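Local coordinates for putative NADP oxidoreductase BF3122 (Bacteroides fragilis, PDB 3D1L), which is of unknown function but probably binds NADP(H) through a Rossmann-type domain and acts as an oxidoreductase, at residues P229-Y233 / S259-H263; H100-P106 / R171-H175; I238-L242 / L254-L258. One frame throughout, in Å; residues are numbered along the deposited sequence.

Interaction 1: P229-Y233 / S259-H263; sequences PAIRY and SRSIH
His263 meets the loop 229-233 with its CB, one ring face and the ND1 edge, an example of how one imidazole can bind a short irregular turn to a helix. His263 CB packs 3.4 Å from Ala230 O. CG stands anti to the backbone N (chi1 -170°), which carries the ring out to the loop backbone, and Tyr233 CB sits over one ring face in a CH-pi contact, 3.9 Å from the centroid. At the ring edge, His263 ND1 donates a hydrogen bond to Ile231 O at 3.0 Å; the acceptor lies in the imidazole plane, whereas the donor stands well above the carbonyl plane. The Tyr233 side chain crosses the histidine at about a right angle, ring planes tilted by 51°, and its CE1 reaches Ser259 CB at 3.8 Å. Ala230 CB points at the helix and meets Ile262 CG2 at 3.8 Å, while Ile231 CG1 touches the same methyl. The loop between helices 222-225 and 235-244 thus packs on the C-terminal helix 249-264, whose Ser261, directed away from the loop, hydrogen-bonds His187 of the second subunit through OG. The bond to Ile231 O requires a proton on ND1, so a neutral ring would be the ND1-H tautomer.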
loop_
_atom_site.group_PDB
_atom_site.type_symbol
_atom_site.label_atom_id
_atom_site.label_comp_id
_atom_site.label_asym_id
_atom_site.label_seq_id
_atom_site.Cartn_x
_atom_site.Cartn_y
_atom_site.Cartn_z
ATOM N N PRO B 229 -3.562 18.072 1.467
ATOM C CA PRO B 229 -4.387 19.295 1.526
ATOM C C PRO B 229 -5.341 19.385 2.731
ATOM O O PRO B 229 -6.012 20.396 2.917
ATOM C CB PRO B 229 -5.155 19.253 0.208
ATOM C CG PRO B 229 -5.312 17.748 -0.059
ATOM C CD PRO B 229 -4.041 17.126 0.436
ATOM N N ALA B 230 -5.375 18.346 3.551
ATOM C CA ALA B 230 -6.306 18.288 4.684
ATOM C C ALA B 230 -5.793 19.034 5.920
ATOM O O ALA B 230 -6.574 19.513 6.743
ATOM C CB ALA B 230 -6.642 16.825 5.021
ATOM N N ILE B 231 -4.473 19.120 6.029
ATOM C CA ILE B 231 -3.800 19.786 7.134
ATOM C C ILE B 231 -4.301 21.215 7.300
ATOM O O ILE B 231 -4.673 21.633 8.409
ATOM C CB ILE B 231 -2.268 19.750 6.925
ATOM C CG1 ILE B 231 -1.749 18.346 7.256
ATOM C CG2 ILE B 231 -1.551 20.804 7.786
ATOM C CD1 ILE B 231 -0.572 17.915 6.428
ATOM N N ARG B 232 -4.321 21.945 6.184
ATOM C CA ARG B 232 -4.778 23.324 6.147
ATOM C C ARG B 232 -6.285 23.391 5.930
ATOM O O ARG B 232 -6.911 24.419 6.156
ATOM C CB ARG B 232 -4.064 24.057 5.011
ATOM C CG ARG B 232 -2.538 24.040 5.112
ATOM C CD ARG B 232 -2.028 25.090 6.091
ATOM N NE ARG B 232 -2.306 26.436 5.608
ATOM C CZ ARG B 232 -2.619 27.465 6.389
ATOM N NH1 ARG B 232 -2.709 27.306 7.706
ATOM N NH2 ARG B 232 -2.850 28.653 5.848
ATOM N N TYR B 233 -6.857 22.265 5.515
ATOM C CA TYR B 233 -8.208 22.195 4.936
ATOM C C TYR B 233 -8.359 23.100 3.696
ATOM O O TYR B 233 -9.255 23.958 3.613
ATOM C CB TYR B 233 -9.347 22.361 5.971
ATOM C CG TYR B 233 -10.504 21.427 5.647
ATOM C CD1 TYR B 233 -10.418 20.057 5.935
ATOM C CD2 TYR B 233 -11.660 21.901 4.999
ATOM C CE1 TYR B 233 -11.457 19.184 5.616
ATOM C CE2 TYR B 233 -12.716 21.034 4.673
ATOM C CZ TYR B 233 -12.605 19.676 4.986
ATOM O OH TYR B 233 -13.632 18.805 4.670
ATOM N N SER B 259 -10.454 13.649 5.894
ATOM C CA SER B 259 -9.851 14.975 5.768
ATOM C C SER B 259 -10.129 15.759 7.049
ATOM O O SER B 259 -9.214 16.317 7.651
ATOM C CB SER B 259 -10.406 15.714 4.544
ATOM O OG SER B 259 -9.970 15.097 3.344
ATOM N N ARG B 260 -11.393 15.770 7.472
ATOM C CA ARG B 260 -11.810 16.417 8.711
ATOM C C ARG B 260 -10.918 15.925 9.839
ATOM O O ARG B 260 -10.467 16.713 10.666
ATOM C CB ARG B 260 -13.269 16.064 9.007
ATOM C CG ARG B 260 -13.954 16.928 10.053
ATOM C CD ARG B 260 -15.439 16.556 10.242
ATOM N NE ARG B 260 -16.238 16.781 9.030
ATOM C CZ ARG B 260 -17.568 16.659 8.969
ATOM N NH1 ARG B 260 -18.266 16.310 10.055
ATOM N NH2 ARG B 260 -18.204 16.887 7.820
ATOM N N SER B 261 -10.639 14.614 9.824
ATOM C CA SER B 261 -9.941 13.928 10.891
ATOM C C SER B 261 -8.475 14.329 10.938
ATOM O O SER B 261 -7.932 14.566 12.023
ATOM C CB SER B 261 -10.071 12.409 10.718
ATOM O OG SER B 261 -9.554 11.734 11.846
ATOM N N ILE B 262 -7.831 14.387 9.768
ATOM C CA ILE B 262 -6.455 14.881 9.673
ATOM C C ILE B 262 -6.413 16.316 10.228
ATOM O O ILE B 262 -5.586 16.626 11.086
ATOM C CB ILE B 262 -5.919 14.815 8.223
ATOM C CG1 ILE B 262 -5.639 13.362 7.785
ATOM C CG2 ILE B 262 -4.673 15.719 8.041
ATOM C CD1 ILE B 262 -5.733 13.156 6.280
ATOM N N HIS B 263 -7.330 17.165 9.756
ATOM C CA HIS B 263 -7.411 18.570 10.170
ATOM C C HIS B 263 -7.479 18.783 11.688
ATOM O O HIS B 263 -6.792 19.665 12.210
ATOM C CB HIS B 263 -8.571 19.279 9.463
ATOM C CG HIS B 263 -8.568 20.769 9.641
ATOM N ND1 HIS B 263 -7.495 21.560 9.288
ATOM C CD2 HIS B 263 -9.507 21.610 10.140
ATOM C CE1 HIS B 263 -7.771 22.824 9.566
ATOM N NE2 HIS B 263 -8.984 22.881 10.085
#

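Interaction 2: H100-P106 / R171-H175; sequences HTAGSIP and RKSLH. With MPR (2-mercapto-propion aldehyde), chain E.
His100 and Arg171 approach at the start of the contact, where strand 97-100 gives way to a loop, with His100 CE1 4.3 Å from Arg171 NH2. The imidazole is tied into its own loop: ND1 accepts the backbone N-H of Ala102 in the ring plane, and NE2 donates to Pro106 O; the ring thus ties the backbone of Ala102 to that of Pro106. Ala102 offers its carbonyl to the helix, where Arg171 NE makes a weak bond to Ala102 O at 3.3 Å. Gly103, with no side chain, lies against the helix, its CA 5.5 Å from the CA of His175. The contact joins the Rossmann-type domain, probably the nucleotide-binding one, which contributes the loop after strand 97-100, to the start of helix 168-198 in the region related to 6PGD C-terminal domains. Ser104 OG then shares a 2.7 Å hydrogen bond with His175 ND1, at the edge of the imidazole, and also bonds His241 of the second subunit. Across the ring, His175 NE2 makes a weak bond to O of the bound 2-mercapto-propion aldehyde at 3.1 Å. Ser104 is thus a second-shell residue that helps to set the rotation of this pocket histidine, against which the same His241 packs edge-to-face. Lys172 CG passes alongside the serine, its amine running on to Asn240 of the second subunit. Ile105 turns its carbonyl to the arginine: Arg171 NH2 donates to Ile105 O at 2.8 Å (N-H...O angle 149°), the oxygen near the guanidinium plane. A bend at chi3 (63°) turns the otherwise extended arginine to reach it, while NH1 forms a salt bridge with Glu142 and NH2 also bonds Ser168 OG.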
loop_
_atom_site.group_PDB
_atom_site.type_symbol
_atom_site.label_atom_id
_atom_site.label_comp_id
_atom_site.label_asym_id
_atom_site.label_seq_id
_atom_site.Cartn_x
_atom_site.Cartn_y
_atom_site.Cartn_z
ATOM N N HIS B 100 -5.671 -20.955 20.382
ATOM C CA HIS B 100 -6.246 -20.286 19.229
ATOM C C HIS B 100 -5.339 -19.154 18.796
ATOM O O HIS B 100 -4.387 -18.818 19.494
ATOM C CB HIS B 100 -7.674 -19.843 19.482
ATOM C CG HIS B 100 -7.808 -18.762 20.492
ATOM N ND1 HIS B 100 -7.472 -17.448 20.223
ATOM C CD2 HIS B 100 -8.266 -18.782 21.766
ATOM C CE1 HIS B 100 -7.729 -16.706 21.287
ATOM N NE2 HIS B 100 -8.205 -17.490 22.237
ATOM N N THR B 101 -5.622 -18.598 17.629
ATOM C CA THR B 101 -4.748 -17.620 17.000
ATOM C C THR B 101 -5.410 -16.251 16.832
ATOM O O THR B 101 -4.959 -15.426 16.016
ATOM C CB THR B 101 -4.332 -18.119 15.630
ATOM O OG1 THR B 101 -5.504 -18.463 14.892
ATOM C CG2 THR B 101 -3.476 -19.370 15.758
ATOM N N ALA B 102 -6.501 -16.012 17.546
ATOM C CA ALA B 102 -7.262 -14.782 17.336
ATOM C C ALA B 102 -6.763 -13.660 18.227
ATOM O O ALA B 102 -6.502 -13.867 19.407
ATOM C CB ALA B 102 -8.710 -15.008 17.552
ATOM N N GLY B 103 -6.654 -12.462 17.646
ATOM C CA GLY B 103 -6.283 -11.258 18.385
ATOM C C GLY B 103 -7.323 -10.810 19.405
ATOM O O GLY B 103 -6.981 -10.273 20.466
ATOM N N SER B 104 -8.598 -11.017 19.094
ATOM C CA SER B 104 -9.639 -10.380 19.883
ATOM C C SER B 104 -10.553 -11.412 20.543
ATOM O O SER B 104 -11.680 -11.101 20.895
ATOM C CB SER B 104 -10.423 -9.372 19.038
ATOM O OG SER B 104 -9.674 -8.179 18.800
ATOM N N ILE B 105 -10.066 -12.637 20.700
ATOM C CA ILE B 105 -10.774 -13.648 21.481
ATOM C C ILE B 105 -9.981 -13.886 22.763
ATOM O O ILE B 105 -8.782 -14.150 22.700
ATOM C CB ILE B 105 -10.928 -14.973 20.712
ATOM C CG1 ILE B 105 -11.831 -14.809 19.492
ATOM C CG2 ILE B 105 -11.495 -16.078 21.602
ATOM C CD1 ILE B 105 -11.902 -16.128 18.656
ATOM N N PRO B 106 -10.642 -13.808 23.930
ATOM C CA PRO B 106 -9.909 -14.013 25.186
ATOM C C PRO B 106 -9.408 -15.440 25.307
ATOM O O PRO B 106 -10.014 -16.355 24.735
ATOM C CB PRO B 106 -10.956 -13.726 26.265
ATOM C CG PRO B 106 -12.255 -13.819 25.602
ATOM C CD PRO B 106 -12.078 -13.544 24.152
ATOM N N ARG B 171 -3.607 -7.752 24.089
ATOM C CA ARG B 171 -3.673 -8.304 22.724
ATOM C C ARG B 171 -4.868 -7.703 21.943
ATOM O O ARG B 171 -4.773 -7.403 20.757
ATOM C CB ARG B 171 -3.711 -9.840 22.757
ATOM C CG ARG B 171 -3.717 -10.506 21.375
ATOM C CD ARG B 171 -3.784 -12.033 21.433
ATOM N NE ARG B 171 -5.020 -12.549 22.037
ATOM C CZ ARG B 171 -5.099 -13.044 23.269
ATOM N NH1 ARG B 171 -4.012 -13.107 24.033
ATOM N NH2 ARG B 171 -6.266 -13.492 23.731
ATOM N N LYS B 172 -5.986 -7.514 22.627
ATOM C CA LYS B 172 -7.105 -6.804 22.027
ATOM C C LYS B 172 -6.692 -5.409 21.573
ATOM O O LYS B 172 -7.011 -5.004 20.463
ATOM C CB LYS B 172 -8.296 -6.709 22.982
ATOM C CG LYS B 172 -9.478 -7.519 22.534
ATOM C CD LYS B 172 -10.825 -6.810 22.822
ATOM C CE LYS B 172 -11.045 -6.595 24.323
ATOM N NZ LYS B 172 -12.276 -5.772 24.581
ATOM N N SER B 173 -5.986 -4.697 22.448
ATOM C CA SER B 173 -5.457 -3.367 22.172
ATOM C C SER B 173 -4.581 -3.335 20.915
ATOM O O SER B 173 -4.726 -2.455 20.070
ATOM C CB SER B 173 -4.646 -2.895 23.372
ATOM O OG SER B 173 -5.516 -2.480 24.421
ATOM N N LEU B 174 -3.666 -4.291 20.805
ATOM C CA LEU B 174 -2.768 -4.366 19.665
ATOM C C LEU B 174 -3.578 -4.651 18.406
ATOM O O LEU B 174 -3.354 -4.041 17.370
ATOM C CB LEU B 174 -1.728 -5.457 19.886
ATOM C CG LEU B 174 -0.682 -5.146 20.955
ATOM C CD1 LEU B 174 -0.007 -6.449 21.394
ATOM C CD2 LEU B 174 0.362 -4.140 20.439
ATOM N N HIS B 175 -4.521 -5.579 18.507
ATOM C CA HIS B 175 -5.344 -5.937 17.368
ATOM C C HIS B 175 -6.173 -4.759 16.879
ATOM O O HIS B 175 -6.312 -4.555 15.674
ATOM C CB HIS B 175 -6.225 -7.174 17.672
ATOM C CG HIS B 175 -6.989 -7.677 16.478
ATOM N ND1 HIS B 175 -8.185 -8.352 16.581
ATOM C CD2 HIS B 175 -6.737 -7.571 15.151
ATOM C CE1 HIS B 175 -8.630 -8.656 15.378
ATOM N NE2 HIS B 175 -7.771 -8.195 14.487
HETATM C C1 MPR E . -5.854 -7.820 11.896
HETATM O O MPR E . -7.038 -7.747 11.460
HETATM C C2 MPR E . -4.657 -7.073 11.393
HETATM C C3 MPR E . -3.288 -7.658 11.710
HETATM S S3 MPR E . -2.047 -7.182 10.467
#

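Interaction 3: I238-L242 / L254-L258; sequences IGNHL and LYELL
Tyr255 reaches from one antiparallel helix to the other and illustrates how a single large side chain can bridge a wide helix-helix gap: the local axes approach only to 10.5 Å, at 155° between their directions. With CG anti to the backbone N, chi1 (-178°) sends the phenol across to segment 238-242. Its hydroxyl meets His241 at the imidazole edge, Tyr255 OH lying 2.6 Å from His241 ND1 in a short hydrogen bond in which either atom could donate. The two ring planes stand nearly perpendicular, at 88°, with the hydroxyl near the plane of the imidazole. His241 CB also lies close to the phenol, 3.4 Å from Tyr255 CZ, so the histidine packs with its stem as well as bonding with its nitrogen.

Leu242 supplies the apolar half. Its CD2 touches Tyr255 CD2 at 3.6 Å and, crossing the neighbouring side chain at about a right angle, reaches Glu256 CB at 3.9 Å. Ile238, a turn earlier, places CG2 at the ring edge, 3.9 Å from Tyr255 CE2. The polar tip of Glu256 is engaged in a salt bridge with Arg260 on its own helix.

Helices 235-244 and 249-264 thus pair near the C-terminal end of the chain and pack against helix 168-198 of the second subunit: its Phe184 meets the Tyr255 ring edge-to-face and its Leu176 packs on His241.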
loop_
_atom_site.group_PDB
_atom_site.type_symbol
_atom_site.label_atom_id
_atom_site.label_comp_id
_atom_site.label_asym_id
_atom_site.label_seq_id
_atom_site.Cartn_x
_atom_site.Cartn_y
_atom_site.Cartn_z
ATOM N N ILE B 238 -10.027 20.165 -1.810
ATOM C CA ILE B 238 -10.977 19.283 -1.112
ATOM C C ILE B 238 -12.366 19.326 -1.765
ATOM O O ILE B 238 -13.005 18.295 -1.945
ATOM C CB ILE B 238 -10.998 19.531 0.434
ATOM C CG1 ILE B 238 -9.676 19.063 1.041
ATOM C CG2 ILE B 238 -12.149 18.790 1.088
ATOM C CD1 ILE B 238 -9.417 19.520 2.440
ATOM N N GLY B 239 -12.807 20.516 -2.139
ATOM C CA GLY B 239 -14.040 20.679 -2.894
ATOM C C GLY B 239 -13.981 19.937 -4.217
ATOM O O GLY B 239 -14.865 19.125 -4.515
ATOM N N ASN B 240 -12.932 20.228 -5.007
ATOM C CA ASN B 240 -12.668 19.512 -6.261
ATOM C C ASN B 240 -12.677 17.986 -6.077
ATOM O O ASN B 240 -13.302 17.260 -6.847
ATOM C CB ASN B 240 -11.347 19.990 -6.873
ATOM C CG ASN B 240 -11.435 21.431 -7.414
ATOM O OD1 ASN B 240 -12.529 21.975 -7.629
ATOM N ND2 ASN B 240 -10.272 22.052 -7.645
ATOM N N HIS B 241 -12.009 17.504 -5.036
ATOM C CA HIS B 241 -11.972 16.072 -4.770
ATOM C C HIS B 241 -13.334 15.472 -4.400
ATOM O O HIS B 241 -13.687 14.391 -4.852
ATOM C CB HIS B 241 -10.897 15.739 -3.740
ATOM C CG HIS B 241 -9.507 15.816 -4.296
ATOM N ND1 HIS B 241 -8.375 15.724 -3.513
ATOM C CD2 HIS B 241 -9.069 15.998 -5.570
ATOM C CE1 HIS B 241 -7.303 15.835 -4.277
ATOM N NE2 HIS B 241 -7.696 16.001 -5.530
ATOM N N LEU B 242 -14.111 16.185 -3.601
ATOM C CA LEU B 242 -15.446 15.724 -3.256
ATOM C C LEU B 242 -16.330 15.702 -4.505
ATOM O O LEU B 242 -17.121 14.771 -4.709
ATOM C CB LEU B 242 -16.041 16.598 -2.143
ATOM C CG LEU B 242 -15.317 16.481 -0.786
ATOM C CD1 LEU B 242 -15.735 17.611 0.172
ATOM C CD2 LEU B 242 -15.529 15.116 -0.149
ATOM N N LEU B 254 -16.343 9.279 3.178
ATOM C CA LEU B 254 -15.080 8.824 3.778
ATOM C C LEU B 254 -13.978 9.868 3.582
ATOM O O LEU B 254 -13.257 10.227 4.533
ATOM C CB LEU B 254 -14.616 7.480 3.193
ATOM C CG LEU B 254 -15.269 6.227 3.760
ATOM C CD1 LEU B 254 -14.755 5.001 3.034
ATOM C CD2 LEU B 254 -15.055 6.127 5.304
ATOM N N TYR B 255 -13.849 10.345 2.342
ATOM C CA TYR B 255 -12.858 11.368 2.020
ATOM C C TYR B 255 -13.041 12.583 2.950
ATOM O O TYR B 255 -12.072 13.111 3.501
ATOM C CB TYR B 255 -12.958 11.786 0.541
ATOM C CG TYR B 255 -11.919 12.813 0.127
ATOM C CD1 TYR B 255 -10.778 12.429 -0.584
ATOM C CD2 TYR B 255 -12.071 14.170 0.458
ATOM C CE1 TYR B 255 -9.809 13.366 -0.961
ATOM C CE2 TYR B 255 -11.105 15.116 0.083
ATOM C CZ TYR B 255 -9.977 14.703 -0.616
ATOM O OH TYR B 255 -9.023 15.618 -0.982
ATOM N N GLU B 256 -14.289 13.007 3.127
ATOM C CA GLU B 256 -14.593 14.207 3.894
ATOM C C GLU B 256 -14.240 14.058 5.372
ATOM O O GLU B 256 -13.605 14.936 5.953
ATOM C CB GLU B 256 -16.061 14.589 3.705
ATOM C CG GLU B 256 -16.610 15.489 4.787
ATOM C CD GLU B 256 -17.887 16.161 4.378
ATOM O OE1 GLU B 256 -18.550 15.680 3.430
ATOM O OE2 GLU B 256 -18.218 17.184 5.003
ATOM N N LEU B 257 -14.638 12.934 5.962
ATOM C CA LEU B 257 -14.380 12.649 7.376
ATOM C C LEU B 257 -12.900 12.342 7.667
ATOM O O LEU B 257 -12.364 12.756 8.686
ATOM C CB LEU B 257 -15.283 11.509 7.846
ATOM C CG LEU B 257 -16.798 11.756 7.854
ATOM C CD1 LEU B 257 -17.488 10.444 8.153
ATOM C CD2 LEU B 257 -17.232 12.831 8.856
ATOM N N LEU B 258 -12.237 11.641 6.758
ATOM C CA LEU B 258 -10.786 11.436 6.868
ATOM C C LEU B 258 -10.030 12.772 6.799
ATOM O O LEU B 258 -9.092 13.009 7.565
ATOM C CB LEU B 258 -10.280 10.439 5.802
ATOM C CG LEU B 258 -10.698 8.973 6.027
ATOM C CD1 LEU B 258 -10.636 8.102 4.742
ATOM C CD2 LEU B 258 -9.891 8.298 7.146
#

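In the fold
From the N terminus, the first contact to close is interaction 2, where the loop after strand 97-100 meets helix 168-198 and joins the Rossmann-type sheet to the helical region. The chain then continues into that region before interaction 1 opens at 229-233, to be closed by 259-263 near the C terminus. Interaction 3 lies wholly within that loop, pairing helices 235-244 and 249-264. Interactions 1 and 3 share helix 249-264 and touch through Ile238, which packs on Tyr233; their centres are 9 Å apart. Interaction 2 stands about 32 Å from interaction 1, centre to centre, yet all three contacts also touch the second subunit.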